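Local atomic coordinates of transcriptional regulator, IclR family (Ruegeria sp. TM1040, PDB entry 3R4K), a protein that probably regulates transcription as an IclR-family repressor or activator, binding DNA through an N-terminal helix-turn-helix domain joined to a C-terminal domain of the GAF clan. Residues 25-30 / 36-41; 138-143 / 174-179. One frame throughout, in Å; residues are numbered along the deposited sequence. Where two conformers were deposited one is given.

The two contacts illustrate how a two-domain regulator uses an apolar helix pair in each of its domains. Contact 1 comes first along the chain and joins helices 24-31 and 35-47 inside the helix-turn-helix region. Contact 2 opens only after contact 1 has closed, and joins helices 137-143 and 170-183 in the C-terminal domain, beside its six-stranded antiparallel sheet. Their centres are 42 Å apart, on opposite sides of the chain's centre, and their nearest atoms are about 30 Å from each other. They share no helix or strand and do not act on each other directly; any coupling would have to run through other parts of the chain or through the second subunit.

Contact 1: residues 25-30 / 36-41; sequences SDLTRL and ATVYRL
Val38 reaches across from its helix toward Leu27 and Thr28, and its two methyl groups divide these neighbours between them. At the base of the side chain, CB of Val38 lies 4.0 Å from Thr28 OG1. The branch then splits. CG1, set anti to the backbone N (chi1 175°), goes to the leucine: it crosses that side chain at a slant, nearest at Leu27 CB, 3.7 Å away, and a little farther from the terminal methyl Leu27 CD1, at 4.1 Å. CG2, on the other side of the fork, turns to the threonine and approaches its hydroxyl, Thr28 OG1, at 3.8 Å, with Thr28 CA just behind.

That hydroxyl is not left to an apolar partner alone. Its chi1 of -65° sets OG1 beside its own backbone N, and it hydrogen-bonds to the carbonyl oxygen of Leu24 one turn earlier, which satisfies the polar atom where the valine covers it. Around the pair, Leu27 also packs on Leu11 of helix 4-12 and on Tyr60 of the hairpin, while Val38 adds Met33 from the intervening turn.

An alanine in place of Val38 lacks both methyls, and would probably leave Leu27 CB without its near neighbour and a gap between the helices beside Thr28.

Helices 24-31 and 35-47 are the helix-turn-helix pair, the second probably the recognition helix. No hydrogen bond or salt bridge crosses this contact, so what passes between these segments is apolar contact, centred on one branched side chain.

Contact 2: residues 138-143 / 174-179; sequences SGLAVL and RAEIAE
Leu143 and Ile177 meet with their side chains set at a slant to one another, the isoleucine offering a single end methyl and the leucine receiving it along one flank. CD1 of Ile177 is 3.7 Å from Leu143 CD2 and 3.8 Å from Leu143 CG, and it is still 4.0 Å from Leu143 CB, so one methyl touches three successive carbons. The other branch of the leucine, CD1, leads off from this meeting. Ile177 gets there by extending: CG1 lies beside its backbone N, and a chi2 of 177° keeps the chain extended, so that CD1 reaches Leu143.

One turn earlier, Leu140 works differently. It makes up a large part of the contact, buried beside Ile177, whose CA is the nearest to its own across the two segments. Its CD1 comes within 4.3 Å of Glu176 CG, meeting the methylene part of the glutamate instead of its charge. Glu176 is bent at its second torsion (chi2 62°), which turns the carboxylate away from the leucine, on the exposed side of helix 170-183.

Another face of helix 137-143 lies on the sheet, where Val142 packs on Leu103, Leu108 and Ala213. Helix 148-156 closes in from another side: Phe150 touches Leu143, and Val151 touches Ile177. Helix 137-143 is therefore a middle layer between the six-stranded sheet and helix 170-183.

No hydrogen bond or salt bridge joins the two segments. The chemistry is apolar at the centre, with the one charged group at its edge meeting the leucine by hydrocarbon alone, so the helices are joined here by apolar contact, to which helix 148-156 adds its own.

Contact 1: residues 25-30 / 36-41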
loop_
_atom_site.group_PDB
_atom_site.type_symbol
_atom_site.label_atom_id
_atom_site.label_comp_id
_atom_site.label_asym_id
_atom_site.label_seq_id
_atom_site.Cartn_x
_atom_site.Cartn_y
_atom_site.Cartn_z
ATOM N N SER A 25 14.568 11.525 -23.169
ATOM C CA SER A 25 14.125 11.762 -24.541
ATOM C C SER A 25 12.695 11.262 -24.765
ATOM O O SER A 25 11.900 11.983 -25.365
ATOM C CB SER A 25 15.076 11.096 -25.529
ATOM O OG SER A 25 16.425 11.344 -25.168
ATOM N N ASP A 26 12.357 10.055 -24.263
ATOM C CA ASP A 26 11.011 9.484 -24.370
ATOM C C ASP A 26 9.997 10.284 -23.561
ATOM O O ASP A 26 8.859 10.431 -24.005
ATOM C CB ASP A 26 11.001 8.020 -23.945
ATOM C CG ASP A 26 11.419 7.127 -25.084
ATOM O OD1 ASP A 26 10.565 6.839 -25.950
ATOM O OD2 ASP A 26 12.631 6.808 -25.175
ATOM N N LEU A 27 10.414 10.822 -22.388
ATOM C CA LEU A 27 9.577 11.670 -21.531
ATOM C C LEU A 27 9.273 12.981 -22.224
ATOM O O LEU A 27 8.175 13.497 -22.078
ATOM C CB LEU A 27 10.254 11.954 -20.185
ATOM C CG LEU A 27 9.748 11.188 -18.977
ATOM C CD1 LEU A 27 10.631 11.442 -17.780
ATOM C CD2 LEU A 27 8.289 11.517 -18.663
ATOM N N THR A 28 10.251 13.515 -22.977
ATOM C CA THR A 28 10.136 14.761 -23.727
ATOM C C THR A 28 9.080 14.559 -24.835
ATOM O O THR A 28 8.209 15.417 -24.994
ATOM C CB THR A 28 11.542 15.183 -24.234
ATOM O OG1 THR A 28 12.370 15.488 -23.109
ATOM C CG2 THR A 28 11.519 16.386 -25.141
ATOM N N ARG A 29 9.133 13.404 -25.547
ATOM C CA ARG A 29 8.208 13.061 -26.637
ATOM C C ARG A 29 6.794 12.809 -26.137
ATOM O O ARG A 29 5.833 13.272 -26.760
ATOM C CB ARG A 29 8.707 11.835 -27.417
ATOM C CG ARG A 29 9.802 12.173 -28.430
ATOM C CD ARG A 29 10.232 10.970 -29.259
ATOM N NE ARG A 29 11.080 10.035 -28.516
ATOM C CZ ARG A 29 12.391 10.184 -28.341
ATOM N NH1 ARG A 29 13.017 11.247 -28.830
ATOM N NH2 ARG A 29 13.082 9.280 -27.661
ATOM N N LEU A 30 6.656 12.071 -25.012
ATOM C CA LEU A 30 5.350 11.740 -24.430
ATOM C C LEU A 30 4.631 12.954 -23.834
ATOM O O LEU A 30 3.402 13.039 -23.925
ATOM C CB LEU A 30 5.492 10.674 -23.328
ATOM C CG LEU A 30 5.724 9.229 -23.755
ATOM C CD1 LEU A 30 6.333 8.436 -22.624
ATOM C CD2 LEU A 30 4.426 8.564 -24.199
ATOM N N ALA A 36 14.949 20.319 -21.532
ATOM C CA ALA A 36 15.431 21.113 -20.400
ATOM C C ALA A 36 14.359 21.271 -19.320
ATOM O O ALA A 36 14.690 21.208 -18.137
ATOM C CB ALA A 36 15.888 22.476 -20.885
ATOM N N THR A 37 13.080 21.456 -19.724
ATOM C CA THR A 37 11.959 21.569 -18.796
ATOM C C THR A 37 11.786 20.249 -18.057
ATOM O O THR A 37 11.713 20.244 -16.823
ATOM C CB THR A 37 10.668 21.977 -19.519
ATOM O OG1 THR A 37 10.853 23.244 -20.144
ATOM C CG2 THR A 37 9.463 22.050 -18.575
ATOM N N VAL A 38 11.739 19.132 -18.823
ATOM C CA VAL A 38 11.568 17.767 -18.313
ATOM C C VAL A 38 12.701 17.458 -17.333
ATOM O O VAL A 38 12.421 17.013 -16.228
ATOM C CB VAL A 38 11.443 16.714 -19.459
ATOM C CG1 VAL A 38 11.388 15.292 -18.908
ATOM C CG2 VAL A 38 10.209 16.986 -20.322
ATOM N N TYR A 39 13.953 17.770 -17.704
ATOM C CA TYR A 39 15.115 17.539 -16.859
ATOM C C TYR A 39 15.019 18.296 -15.522
ATOM O O TYR A 39 15.311 17.714 -14.477
ATOM C CB TYR A 39 16.420 17.926 -17.583
ATOM C CG TYR A 39 17.646 17.590 -16.760
ATOM C CD1 TYR A 39 18.052 16.269 -16.588
ATOM C CD2 TYR A 39 18.364 18.585 -16.094
ATOM C CE1 TYR A 39 19.155 15.945 -15.792
ATOM C CE2 TYR A 39 19.473 18.273 -15.300
ATOM C CZ TYR A 39 19.866 16.951 -15.155
ATOM O OH TYR A 39 20.952 16.632 -14.374
ATOM N N ARG A 40 14.622 19.580 -15.569
ATOM C CA ARG A 40 14.487 20.476 -14.419
ATOM C C ARG A 40 13.427 19.983 -13.431
ATOM O O ARG A 40 13.658 19.995 -12.218
ATOM C CB ARG A 40 14.118 21.881 -14.900
ATOM C CG ARG A 40 14.999 22.980 -14.334
ATOM C CD ARG A 40 14.572 24.360 -14.822
ATOM N NE ARG A 40 14.903 24.617 -16.232
ATOM C CZ ARG A 40 14.006 24.771 -17.206
ATOM N NH1 ARG A 40 12.704 24.686 -16.941
ATOM N NH2 ARG A 40 14.402 25.016 -18.449
ATOM N N LEU A 41 12.273 19.559 -13.962
ATOM C CA LEU A 41 11.133 19.058 -13.208
ATOM C C LEU A 41 11.435 17.682 -12.609
ATOM O O LEU A 41 11.076 17.433 -11.451
ATOM C CB LEU A 41 9.880 18.988 -14.113
ATOM C CG LEU A 41 9.284 20.318 -14.599
ATOM C CD1 LEU A 41 8.093 20.082 -15.512
ATOM C CD2 LEU A 41 8.858 21.201 -13.444
#

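Contact 2: residues 138-143 / 174-179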
loop_
_atom_site.group_PDB
_atom_site.type_symbol
_atom_site.label_atom_id
_atom_site.label_comp_id
_atom_site.label_asym_id
_atom_site.label_seq_id
_atom_site.Cartn_x
_atom_site.Cartn_y
_atom_site.Cartn_z
ATOM N N SER A 138 -20.268 -12.079 -8.589
ATOM C CA SER A 138 -19.064 -11.592 -7.902
ATOM C C SER A 138 -17.943 -12.628 -7.994
ATOM O O SER A 138 -16.823 -12.272 -8.367
ATOM C CB SER A 138 -19.361 -11.248 -6.443
ATOM O OG SER A 138 -20.410 -10.301 -6.357
ATOM N N GLY A 139 -18.274 -13.889 -7.717
ATOM C CA GLY A 139 -17.342 -15.008 -7.798
ATOM C C GLY A 139 -16.800 -15.231 -9.195
ATOM O O GLY A 139 -15.595 -15.454 -9.362
ATOM N N LEU A 140 -17.680 -15.144 -10.220
ATOM C CA LEU A 140 -17.297 -15.314 -11.629
ATOM C C LEU A 140 -16.406 -14.158 -12.086
ATOM O O LEU A 140 -15.439 -14.399 -12.809
ATOM C CB LEU A 140 -18.527 -15.461 -12.547
ATOM C CG LEU A 140 -19.350 -16.741 -12.359
ATOM C CD1 LEU A 140 -20.756 -16.573 -12.902
ATOM C CD2 LEU A 140 -18.664 -17.957 -12.977
ATOM N N ALA A 141 -16.714 -12.918 -11.648
ATOM C CA ALA A 141 -15.927 -11.715 -11.957
ATOM C C ALA A 141 -14.485 -11.855 -11.417
ATOM O O ALA A 141 -13.547 -11.509 -12.122
ATOM C CB ALA A 141 -16.596 -10.470 -11.368
ATOM N N VAL A 142 -14.326 -12.402 -10.185
ATOM C CA VAL A 142 -13.039 -12.612 -9.501
ATOM C C VAL A 142 -12.285 -13.774 -10.158
ATOM O O VAL A 142 -11.094 -13.652 -10.387
ATOM C CB VAL A 142 -13.218 -12.819 -7.964
ATOM C CG1 VAL A 142 -11.905 -13.208 -7.286
ATOM C CG2 VAL A 142 -13.794 -11.573 -7.301
ATOM N N LEU A 143 -12.968 -14.890 -10.450
ATOM C CA LEU A 143 -12.379 -16.080 -11.081
ATOM C C LEU A 143 -11.830 -15.760 -12.468
ATOM O O LEU A 143 -10.749 -16.217 -12.825
ATOM C CB LEU A 143 -13.438 -17.190 -11.188
ATOM C CG LEU A 143 -12.970 -18.612 -10.916
ATOM C CD1 LEU A 143 -12.228 -18.718 -9.581
ATOM C CD2 LEU A 143 -14.139 -19.568 -10.929
ATOM N N ARG A 174 -16.021 -22.460 -17.066
ATOM C CA ARG A 174 -14.875 -21.984 -17.855
ATOM C C ARG A 174 -15.341 -21.176 -19.082
ATOM O O ARG A 174 -14.696 -20.194 -19.452
ATOM C CB ARG A 174 -13.995 -23.156 -18.296
ATOM C CG ARG A 174 -13.162 -23.733 -17.168
ATOM C CD ARG A 174 -12.123 -24.702 -17.684
ATOM N NE ARG A 174 -11.401 -25.372 -16.603
ATOM C CZ ARG A 174 -10.322 -24.887 -15.995
ATOM N NH1 ARG A 174 -9.839 -23.691 -16.329
ATOM N NH2 ARG A 174 -9.724 -25.584 -15.038
ATOM N N ALA A 175 -16.478 -21.580 -19.685
ATOM C CA ALA A 175 -17.084 -20.901 -20.832
ATOM C C ALA A 175 -17.607 -19.520 -20.407
ATOM O O ALA A 175 -17.405 -18.535 -21.127
ATOM C CB ALA A 175 -18.211 -21.752 -21.404
ATOM N N GLU A 176 -18.221 -19.456 -19.207
ATOM C CA GLU A 176 -18.741 -18.228 -18.611
ATOM C C GLU A 176 -17.584 -17.279 -18.244
ATOM O O GLU A 176 -17.648 -16.103 -18.599
ATOM C CB GLU A 176 -19.626 -18.553 -17.383
ATOM C CG GLU A 176 -20.691 -17.499 -17.077
ATOM C CD GLU A 176 -21.762 -17.214 -18.120
ATOM O OE1 GLU A 176 -22.083 -18.113 -18.934
ATOM O OE2 GLU A 176 -22.299 -16.081 -18.101
ATOM N N ILE A 177 -16.508 -17.820 -17.617
ATOM C CA ILE A 177 -15.269 -17.110 -17.252
ATOM C C ILE A 177 -14.709 -16.377 -18.477
ATOM O O ILE A 177 -14.371 -15.195 -18.373
ATOM C CB ILE A 177 -14.230 -18.100 -16.642
ATOM C CG1 ILE A 177 -14.551 -18.407 -15.171
ATOM C CG2 ILE A 177 -12.778 -17.627 -16.799
ATOM C CD1 ILE A 177 -13.623 -19.390 -14.568
ATOM N N ALA A 178 -14.627 -17.072 -19.626
ATOM C CA ALA A 178 -14.080 -16.529 -20.866
ATOM C C ALA A 178 -14.905 -15.349 -21.371
ATOM O O ALA A 178 -14.333 -14.362 -21.847
ATOM C CB ALA A 178 -13.995 -17.617 -21.923
ATOM N N GLU A 179 -16.237 -15.424 -21.210
ATOM C CA GLU A 179 -17.151 -14.359 -21.627
ATOM C C GLU A 179 -17.008 -13.112 -20.714
ATOM O O GLU A 179 -17.070 -11.983 -21.217
ATOM C CB GLU A 179 -18.610 -14.883 -21.663
ATOM C CG GLU A 179 -19.574 -14.032 -22.489
ATOM C CD GLU A 179 -19.262 -13.661 -23.938
ATOM O OE1 GLU A 179 -18.294 -14.189 -24.538
ATOM O OE2 GLU A 179 -20.007 -12.809 -24.471
#